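Local coordinates for protein transcriptional regulator (Cytophaga hutchinsonii, PDB 3F0C) that probably binds operator DNA as a TetR-family transcriptional regulator and controls the expression of target genes, at residues Ile17-Gln21 with Ala61-Glu66; Phe24-Leu29 with Asn104-Leu108; Phe70-Met74 with Tyr91-Arg95. All coordinates share one frame; numbering follows the deposited sequence.

Three helices illustrate how a TetR-type regulator couples its two domains. Contact 1 (17-21 with 61-66) and contact 2 (24-29 with 104-108) both use helix 12-27, lie on the same side of the chain's centre, and touch each other where V62 meets F24 and E66 meets L105. Both are only partly buried; contact 1 adds a lysine-asparagine hydrogen bond to its apolar packing, while the lysine of contact 2 is only weakly placed. Contact 3 (70-74 with 91-95), about 17 Å from contact 1 and 21 Å from contact 2 between centres, is the buried one: rings, a leucine and a selenomethionine join helices 55-78 and 84-106. Helix 55-78 thus serves contacts 1 and 3, and helix 84-106 contacts 2 and 3.

Contact 1 of 3, residues Ile17-Gln21 with Ala61-Glu66; sequences INAAQ and AVIKKE
K65 reaches across to N18 as a nearly straight rod, its CG trans to its own amide nitrogen (chi1 178°), and meets the asparagine side chain at about a right angle. NZ gives a hydrogen bond to N18 OD1 at 2.8 Å, but arrives well above the carbonyl plane and not along a lone pair. On the way the lysine methylenes pass two neighbours: CD packs against I17 CG2 at 3.7 Å, and CE lies beside Q21 OE1, the lysine and glutamine side chains crossing at about a right angle. Here helix 12-27, the first helix of the small DNA-binding domain of TetR-type regulators, meets helix 55-78, the long connection to the rest of the chain; the axes of segments 17-21 and 61-66 approach to 9.5 Å and cross at -92°. V62 spreads its two methyls, CG2 onto A20 CB at 3.7 Å and CG1 beside Q21 CB at 3.8 Å, while I17 CG1 meets A61 CB at 3.8 Å; F52 adds to both I17 and A61. Q21 NE2 and E66 OE1 come close, amide and carboxylate planes 74° apart, but the angle makes no hydrogen bond and the spacing is doubtful. E66 also lies against H101, L102 and L105 of helix 84-106.

Contact 2 of 3, residues Phe24-Leu29 with Asn104-Leu108; sequences FAHYGL and NLSKL
F24, whose CB packs on L105 CD2 at 4.0 Å, accepts through its O a hydrogen bond from G28 N at 2.8 Å, closing the last turn of helix 12-27 before the chain leaves helical geometry at G28. Against this turn lies the end of helix 84-106. L105 supplies the apolar part through a single branch: its CD2 methyl also packs on A25 CB at 3.9 Å, and its closest approach is to the A25 backbone, 3.5 Å from CD2 to A25 N. With CG trans to its carbonyl carbon (chi1 -59°), L105 turns CD2 onto that backbone. K107, where helix 84-106 ends, stretches its side chain along the C-terminal turn of helix 12-27, with NZ making a weak hydrogen bond to A25 O at 3.5 Å; the lysine's end is crowded in the model, and this bond is doubtful. G28, at phi 88°, has backbone angles at which a CB would press on the preceding carbonyl O, as suits glycine, and its O bonds to T32 OG1, while the F24 ring turns away to F59. Two helix C-termini thus meet at the junction of the DNA-binding domain with the C-terminal helical domain, as in the TetR family.

Contact 3 of 3, residues Phe70-Met74 with Tyr91-Arg95; sequences FFDEM and YVKLR
F70 and L94 meet because each sends its CG trans to its own backbone nitrogen, chi1 173° and -165°, which carries the phenyl ring and the branched leucine end into the interface between the two helices. L94 CG comes to 3.6 Å from F70 CE1, obliquely to the ring. Its CD2 goes further, lying 3.6 Å from F70 O and 3.9 Å from the selenium of M74, a selenomethionine whose side chain runs past the leucine in the opposite direction. On the solvent side L94 crosses E73 at about a right angle, its CD1 touching E73 CG at 3.7 Å while the carboxylate leads away. The far rim of the F70 ring works edge-on: CZ meets Y91 CE1 at 4.0 Å, each atom near the plane of the other ring, so the two aromatics touch rim to rim and do not stack, and R95 N sits at the same ring's edge. One face of F70 is covered from its own helix by M74 CG. The bent M74 chain then brings its selenium 5.5 Å from the Y91 ring centroid, an oblique Met-aromatic contact, with CE nearest to Y91 CD1. The polar ends of Y91 and R95 converge on E131 OE2, the tyrosine OH by a hydrogen bond and the arginine NE by a salt bridge, tying this surface to helix 118-145. The axes of segments 70-74 and 91-95 run 162° apart, and helices 55-78 and 84-106, consecutive in the chain, form a nearly antiparallel hairpin, an element of the all-helical C-terminal domain that in TetR relatives binds effectors and dimerises.

Contact 1 of 3, residues Ile17-Gln21 with Ala61-Glu66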
loop_
_atom_site.group_PDB
_atom_site.type_symbol
_atom_site.label_atom_id
_atom_site.label_comp_id
_atom_site.label_asym_id
_atom_site.label_seq_id
_atom_site.Cartn_x
_atom_site.Cartn_y
_atom_site.Cartn_z
ATOM N N ILE A 17 -9.006 -25.911 -16.568
ATOM C CA ILE A 17 -8.258 -24.806 -16.032
ATOM C C ILE A 17 -7.663 -23.882 -17.152
ATOM O O ILE A 17 -7.693 -22.633 -17.057
ATOM C CB ILE A 17 -7.152 -25.301 -15.095
ATOM C CG1 ILE A 17 -7.727 -25.685 -13.707
ATOM C CG2 ILE A 17 -6.100 -24.229 -14.924
ATOM C CD1 ILE A 17 -7.972 -27.164 -13.494
ATOM N N ASN A 18 -7.122 -24.472 -18.207
ATOM C CA ASN A 18 -6.435 -23.661 -19.211
ATOM C C ASN A 18 -7.421 -22.785 -20.037
ATOM O O ASN A 18 -7.197 -21.570 -20.267
ATOM C CB ASN A 18 -5.579 -24.566 -20.102
ATOM C CG ASN A 18 -4.388 -25.172 -19.343
ATOM O OD1 ASN A 18 -4.367 -25.241 -18.098
ATOM N ND2 ASN A 18 -3.383 -25.597 -20.094
ATOM N N ALA A 19 -8.502 -23.444 -20.455
ATOM C CA ALA A 19 -9.621 -22.848 -21.087
ATOM C C ALA A 19 -9.976 -21.647 -20.252
ATOM O O ALA A 19 -9.945 -20.507 -20.719
ATOM C CB ALA A 19 -10.759 -23.865 -21.113
ATOM N N ALA A 20 -10.287 -21.918 -18.990
ATOM C CA ALA A 20 -10.720 -20.881 -18.049
ATOM C C ALA A 20 -9.723 -19.730 -18.011
ATOM O O ALA A 20 -10.110 -18.603 -18.106
ATOM C CB ALA A 20 -10.898 -21.488 -16.655
ATOM N N GLN A 21 -8.443 -20.047 -17.881
ATOM C CA GLN A 21 -7.380 -19.061 -17.801
ATOM C C GLN A 21 -7.448 -18.060 -18.940
ATOM O O GLN A 21 -7.389 -16.855 -18.747
ATOM C CB GLN A 21 -6.028 -19.781 -17.838
ATOM C CG GLN A 21 -4.835 -18.851 -17.830
ATOM C CD GLN A 21 -3.606 -19.455 -17.169
ATOM O OE1 GLN A 21 -3.507 -20.667 -16.966
ATOM N NE2 GLN A 21 -2.666 -18.603 -16.812
ATOM N N ALA A 61 -8.861 -21.913 -9.139
ATOM C CA ALA A 61 -7.959 -22.917 -9.682
ATOM C C ALA A 61 -7.039 -22.139 -10.563
ATOM O O ALA A 61 -5.831 -22.246 -10.461
ATOM C CB ALA A 61 -8.711 -23.976 -10.472
ATOM N N VAL A 62 -7.613 -21.291 -11.405
ATOM C CA VAL A 62 -6.803 -20.482 -12.273
ATOM C C VAL A 62 -5.819 -19.600 -11.509
ATOM O O VAL A 62 -4.719 -19.392 -12.006
ATOM C CB VAL A 62 -7.632 -19.581 -13.189
ATOM C CG1 VAL A 62 -6.696 -18.893 -14.213
ATOM C CG2 VAL A 62 -8.801 -20.379 -13.844
ATOM N N ILE A 63 -6.214 -19.060 -10.344
ATOM C CA ILE A 63 -5.301 -18.236 -9.547
ATOM C C ILE A 63 -4.206 -19.127 -9.070
ATOM O O ILE A 63 -3.030 -18.773 -9.172
ATOM C CB ILE A 63 -5.920 -17.610 -8.279
ATOM C CG1 ILE A 63 -7.012 -16.616 -8.635
ATOM C CG2 ILE A 63 -4.856 -16.916 -7.468
ATOM C CD1 ILE A 63 -6.622 -15.665 -9.699
ATOM N N LYS A 64 -4.577 -20.287 -8.540
ATOM C CA LYS A 64 -3.543 -21.179 -8.044
ATOM C C LYS A 64 -2.628 -21.647 -9.192
ATOM O O LYS A 64 -1.423 -21.719 -8.993
ATOM C CB LYS A 64 -4.065 -22.354 -7.193
ATOM C CG LYS A 64 -4.698 -21.794 -5.901
ATOM C CD LYS A 64 -5.293 -22.831 -4.891
ATOM C CE LYS A 64 -5.966 -22.103 -3.614
ATOM N NZ LYS A 64 -5.014 -21.278 -2.722
ATOM N N LYS A 65 -3.136 -21.886 -10.399
ATOM C CA LYS A 65 -2.212 -22.300 -11.462
ATOM C C LYS A 65 -1.196 -21.211 -11.664
ATOM O O LYS A 65 -0.032 -21.497 -11.861
ATOM C CB LYS A 65 -2.881 -22.608 -12.804
ATOM C CG LYS A 65 -1.865 -23.000 -13.926
ATOM C CD LYS A 65 -2.538 -23.281 -15.288
ATOM C CE LYS A 65 -1.590 -23.108 -16.481
ATOM N NZ LYS A 65 -2.097 -23.695 -17.763
ATOM N N GLU A 66 -1.651 -19.965 -11.610
ATOM C CA GLU A 66 -0.816 -18.805 -11.910
ATOM C C GLU A 66 0.233 -18.623 -10.820
ATOM O O GLU A 66 1.389 -18.355 -11.076
ATOM C CB GLU A 66 -1.691 -17.556 -11.993
ATOM C CG GLU A 66 -1.121 -16.440 -12.826
ATOM C CD GLU A 66 -1.268 -16.718 -14.304
ATOM O OE1 GLU A 66 -2.189 -17.487 -14.672
ATOM O OE2 GLU A 66 -0.453 -16.170 -15.092
#

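Contact 2 of 3, residues Phe24-Leu29 with Asn104-Leu108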
loop_
_atom_site.group_PDB
_atom_site.type_symbol
_atom_site.label_atom_id
_atom_site.label_comp_id
_atom_site.label_asym_id
_atom_site.label_seq_id
_atom_site.Cartn_x
_atom_site.Cartn_y
_atom_site.Cartn_z
ATOM N N PHE A 24 -10.676 -15.840 -18.835
ATOM C CA PHE A 24 -10.603 -14.848 -17.836
ATOM C C PHE A 24 -9.531 -13.829 -18.249
ATOM O O PHE A 24 -9.694 -12.643 -18.024
ATOM C CB PHE A 24 -10.249 -15.483 -16.507
ATOM C CG PHE A 24 -11.285 -16.446 -15.959
ATOM C CD1 PHE A 24 -12.639 -16.227 -16.122
ATOM C CD2 PHE A 24 -10.880 -17.541 -15.214
ATOM C CE1 PHE A 24 -13.578 -17.108 -15.557
ATOM C CE2 PHE A 24 -11.803 -18.429 -14.654
ATOM C CZ PHE A 24 -13.153 -18.212 -14.818
ATOM N N ALA A 25 -8.455 -14.277 -18.885
ATOM C CA ALA A 25 -7.410 -13.357 -19.317
ATOM C C ALA A 25 -7.956 -12.359 -20.295
ATOM O O ALA A 25 -7.626 -11.191 -20.215
ATOM C CB ALA A 25 -6.303 -14.097 -19.944
ATOM N N HIS A 26 -8.793 -12.820 -21.212
ATOM C CA HIS A 26 -9.353 -11.973 -22.291
ATOM C C HIS A 26 -10.557 -11.173 -21.888
ATOM O O HIS A 26 -10.704 -10.015 -22.276
ATOM C CB HIS A 26 -9.730 -12.812 -23.511
ATOM C CG HIS A 26 -8.574 -13.032 -24.417
ATOM N ND1 HIS A 26 -7.480 -13.778 -24.039
ATOM C CD2 HIS A 26 -8.284 -12.521 -25.638
ATOM C CE1 HIS A 26 -6.579 -13.746 -25.006
ATOM N NE2 HIS A 26 -7.041 -12.989 -25.986
ATOM N N TYR A 27 -11.421 -11.791 -21.105
ATOM C CA TYR A 27 -12.698 -11.199 -20.811
ATOM C C TYR A 27 -12.971 -10.914 -19.357
ATOM O O TYR A 27 -13.834 -10.122 -19.061
ATOM C CB TYR A 27 -13.748 -12.126 -21.333
ATOM C CG TYR A 27 -13.634 -12.322 -22.824
ATOM C CD1 TYR A 27 -13.861 -11.298 -23.682
ATOM C CD2 TYR A 27 -13.328 -13.543 -23.368
ATOM C CE1 TYR A 27 -13.754 -11.479 -25.048
ATOM C CE2 TYR A 27 -13.251 -13.732 -24.749
ATOM C CZ TYR A 27 -13.457 -12.710 -25.562
ATOM O OH TYR A 27 -13.370 -12.887 -26.907
ATOM N N GLY A 28 -12.254 -11.561 -18.446
ATOM C CA GLY A 28 -12.540 -11.452 -17.018
ATOM C C GLY A 28 -13.569 -12.466 -16.547
ATOM O O GLY A 28 -14.084 -13.259 -17.330
ATOM N N LEU A 29 -13.862 -12.385 -15.245
ATOM C CA LEU A 29 -14.658 -13.340 -14.471
ATOM C C LEU A 29 -16.156 -13.073 -14.631
ATOM O O LEU A 29 -16.977 -13.973 -14.747
ATOM C CB LEU A 29 -14.237 -13.251 -12.979
ATOM C CG LEU A 29 -14.810 -14.162 -11.860
ATOM C CD1 LEU A 29 -14.863 -15.680 -12.182
ATOM C CD2 LEU A 29 -14.000 -13.926 -10.583
ATOM N N ASN A 104 -4.903 -8.756 -14.948
ATOM C CA ASN A 104 -5.441 -9.054 -16.267
ATOM C C ASN A 104 -6.512 -10.152 -16.197
ATOM O O ASN A 104 -7.465 -10.102 -16.928
ATOM C CB ASN A 104 -4.231 -9.348 -17.198
ATOM C CG ASN A 104 -4.604 -9.910 -18.587
ATOM O OD1 ASN A 104 -5.451 -9.372 -19.344
ATOM N ND2 ASN A 104 -3.891 -10.991 -18.956
ATOM N N LEU A 105 -6.389 -11.099 -15.277
ATOM C CA LEU A 105 -7.463 -12.070 -15.034
ATOM C C LEU A 105 -8.633 -11.519 -14.221
ATOM O O LEU A 105 -9.761 -11.950 -14.443
ATOM C CB LEU A 105 -6.934 -13.284 -14.285
ATOM C CG LEU A 105 -5.818 -14.099 -14.915
ATOM C CD1 LEU A 105 -5.217 -15.026 -13.859
ATOM C CD2 LEU A 105 -6.307 -14.869 -16.144
ATOM N N SER A 106 -8.369 -10.606 -13.275
ATOM C CA SER A 106 -9.376 -10.223 -12.251
ATOM C C SER A 106 -10.252 -8.990 -12.571
ATOM O O SER A 106 -11.484 -9.083 -12.438
ATOM C CB SER A 106 -8.746 -10.053 -10.865
ATOM O OG SER A 106 -8.164 -8.777 -10.700
ATOM N N LYS A 107 -9.632 -7.885 -12.972
ATOM C CA LYS A 107 -10.368 -6.669 -13.296
ATOM C C LYS A 107 -11.575 -6.494 -12.382
ATOM O O LYS A 107 -12.720 -6.621 -12.814
ATOM C CB LYS A 107 -10.818 -6.689 -14.760
ATOM C CG LYS A 107 -10.539 -8.000 -15.476
ATOM C CD LYS A 107 -10.588 -7.825 -16.985
ATOM C CE LYS A 107 -9.720 -8.855 -17.690
ATOM N NZ LYS A 107 -9.357 -8.426 -19.068
ATOM N N LEU A 108 -11.310 -6.200 -11.111
ATOM C CA LEU A 108 -12.372 -6.007 -10.132
ATOM C C LEU A 108 -11.826 -5.649 -8.754
ATOM O O LEU A 108 -10.769 -5.031 -8.638
ATOM C CB LEU A 108 -13.268 -7.245 -10.062
#

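Contact 3 of 3, residues Phe70-Met74 with Tyr91-Arg95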
loop_
_atom_site.group_PDB
_atom_site.type_symbol
_atom_site.label_atom_id
_atom_site.label_comp_id
_atom_site.label_asym_id
_atom_site.label_seq_id
_atom_site.Cartn_x
_atom_site.Cartn_y
_atom_site.Cartn_z
ATOM N N PHE A 70 4.662 -18.965 -10.983
ATOM C CA PHE A 70 5.612 -17.994 -10.491
ATOM C C PHE A 70 6.749 -18.763 -9.885
ATOM O O PHE A 70 7.920 -18.426 -10.074
ATOM C CB PHE A 70 4.971 -17.079 -9.459
ATOM C CG PHE A 70 5.932 -16.167 -8.776
ATOM C CD1 PHE A 70 6.543 -15.135 -9.471
ATOM C CD2 PHE A 70 6.236 -16.339 -7.438
ATOM C CE1 PHE A 70 7.429 -14.287 -8.843
ATOM C CE2 PHE A 70 7.102 -15.492 -6.801
ATOM C CZ PHE A 70 7.705 -14.477 -7.485
ATOM N N PHE A 71 6.389 -19.823 -9.182
ATOM C CA PHE A 71 7.348 -20.612 -8.434
ATOM C C PHE A 71 8.251 -21.447 -9.319
ATOM O O PHE A 71 9.477 -21.512 -9.143
ATOM C CB PHE A 71 6.593 -21.525 -7.506
ATOM C CG PHE A 71 5.925 -20.811 -6.391
ATOM C CD1 PHE A 71 6.621 -19.889 -5.617
ATOM C CD2 PHE A 71 4.607 -21.049 -6.089
ATOM C CE1 PHE A 71 5.997 -19.224 -4.539
ATOM C CE2 PHE A 71 3.989 -20.383 -5.017
ATOM C CZ PHE A 71 4.686 -19.476 -4.247
ATOM N N ASP A 72 7.625 -22.097 -10.276
ATOM C CA ASP A 72 8.343 -22.686 -11.373
ATOM C C ASP A 72 9.390 -21.757 -12.014
ATOM O O ASP A 72 10.514 -22.166 -12.291
ATOM C CB ASP A 72 7.333 -23.125 -12.431
ATOM C CG ASP A 72 6.623 -24.416 -12.057
ATOM O OD1 ASP A 72 6.681 -24.811 -10.864
ATOM O OD2 ASP A 72 6.030 -25.046 -12.967
ATOM N N GLU A 73 9.036 -20.518 -12.279
ATOM C CA GLU A 73 9.994 -19.643 -12.899
ATOM C C GLU A 73 11.070 -19.239 -11.894
ATOM O O GLU A 73 12.206 -18.991 -12.282
ATOM C CB GLU A 73 9.299 -18.413 -13.455
ATOM C CG GLU A 73 10.010 -17.847 -14.663
ATOM C CD GLU A 73 9.720 -18.650 -15.929
ATOM O OE1 GLU A 73 8.899 -19.604 -15.845
ATOM O OE2 GLU A 73 10.293 -18.326 -17.011
HETATM N N MSE A 74 10.699 -19.147 -10.613
HETATM C CA MSE A 74 11.647 -18.836 -9.550
HETATM C C MSE A 74 12.692 -19.908 -9.419
HETATM O O MSE A 74 13.897 -19.627 -9.349
HETATM C CB MSE A 74 10.926 -18.711 -8.225
HETATM C CG MSE A 74 10.346 -17.366 -8.016
HETATM SE SE MSE A 74 11.732 -15.959 -8.181
HETATM C CE MSE A 74 12.003 -15.435 -6.310
ATOM N N TYR A 91 14.000 -11.549 -9.657
ATOM C CA TYR A 91 12.827 -11.832 -8.849
ATOM C C TYR A 91 11.823 -10.710 -8.907
ATOM O O TYR A 91 10.626 -10.921 -9.108
ATOM C CB TYR A 91 13.247 -12.067 -7.382
ATOM C CG TYR A 91 12.213 -11.656 -6.366
ATOM C CD1 TYR A 91 10.979 -12.304 -6.293
ATOM C CD2 TYR A 91 12.464 -10.627 -5.493
ATOM C CE1 TYR A 91 10.023 -11.930 -5.370
ATOM C CE2 TYR A 91 11.536 -10.240 -4.561
ATOM C CZ TYR A 91 10.303 -10.883 -4.494
ATOM O OH TYR A 91 9.360 -10.471 -3.551
ATOM N N VAL A 92 12.328 -9.510 -8.687
ATOM C CA VAL A 92 11.474 -8.354 -8.746
ATOM C C VAL A 92 10.738 -8.332 -10.090
ATOM O O VAL A 92 9.517 -8.157 -10.112
ATOM C CB VAL A 92 12.231 -7.038 -8.560
ATOM C CG1 VAL A 92 11.244 -5.908 -8.471
ATOM C CG2 VAL A 92 13.055 -7.065 -7.314
ATOM N N LYS A 93 11.464 -8.542 -11.193
ATOM C CA LYS A 93 10.832 -8.566 -12.521
ATOM C C LYS A 93 9.742 -9.617 -12.555
ATOM O O LYS A 93 8.667 -9.404 -13.114
ATOM C CB LYS A 93 11.849 -8.839 -13.625
ATOM C CG LYS A 93 12.911 -7.692 -13.847
ATOM C CD LYS A 93 14.000 -7.957 -14.975
ATOM C CE LYS A 93 14.991 -6.751 -15.134
ATOM N NZ LYS A 93 16.067 -6.951 -16.175
ATOM N N LEU A 94 10.020 -10.759 -11.951
ATOM C CA LEU A 94 9.127 -11.860 -12.093
ATOM C C LEU A 94 7.923 -11.555 -11.229
ATOM O O LEU A 94 6.778 -11.779 -11.644
ATOM C CB LEU A 94 9.799 -13.132 -11.657
ATOM C CG LEU A 94 9.084 -14.402 -12.082
ATOM C CD1 LEU A 94 9.050 -14.424 -13.576
ATOM C CD2 LEU A 94 9.762 -15.719 -11.520
ATOM N N ARG A 95 8.161 -11.052 -10.022
ATOM C CA ARG A 95 7.066 -10.707 -9.122
ATOM C C ARG A 95 6.144 -9.688 -9.783
ATOM O O ARG A 95 4.919 -9.780 -9.693
ATOM C CB ARG A 95 7.607 -10.151 -7.804
ATOM C CG ARG A 95 6.556 -9.988 -6.721
ATOM C CD ARG A 95 5.631 -11.192 -6.660
ATOM N NE ARG A 95 4.672 -11.094 -5.564
ATOM C CZ ARG A 95 3.401 -10.738 -5.713
ATOM N NH1 ARG A 95 2.600 -10.674 -4.657
ATOM N NH2 ARG A 95 2.929 -10.445 -6.916
#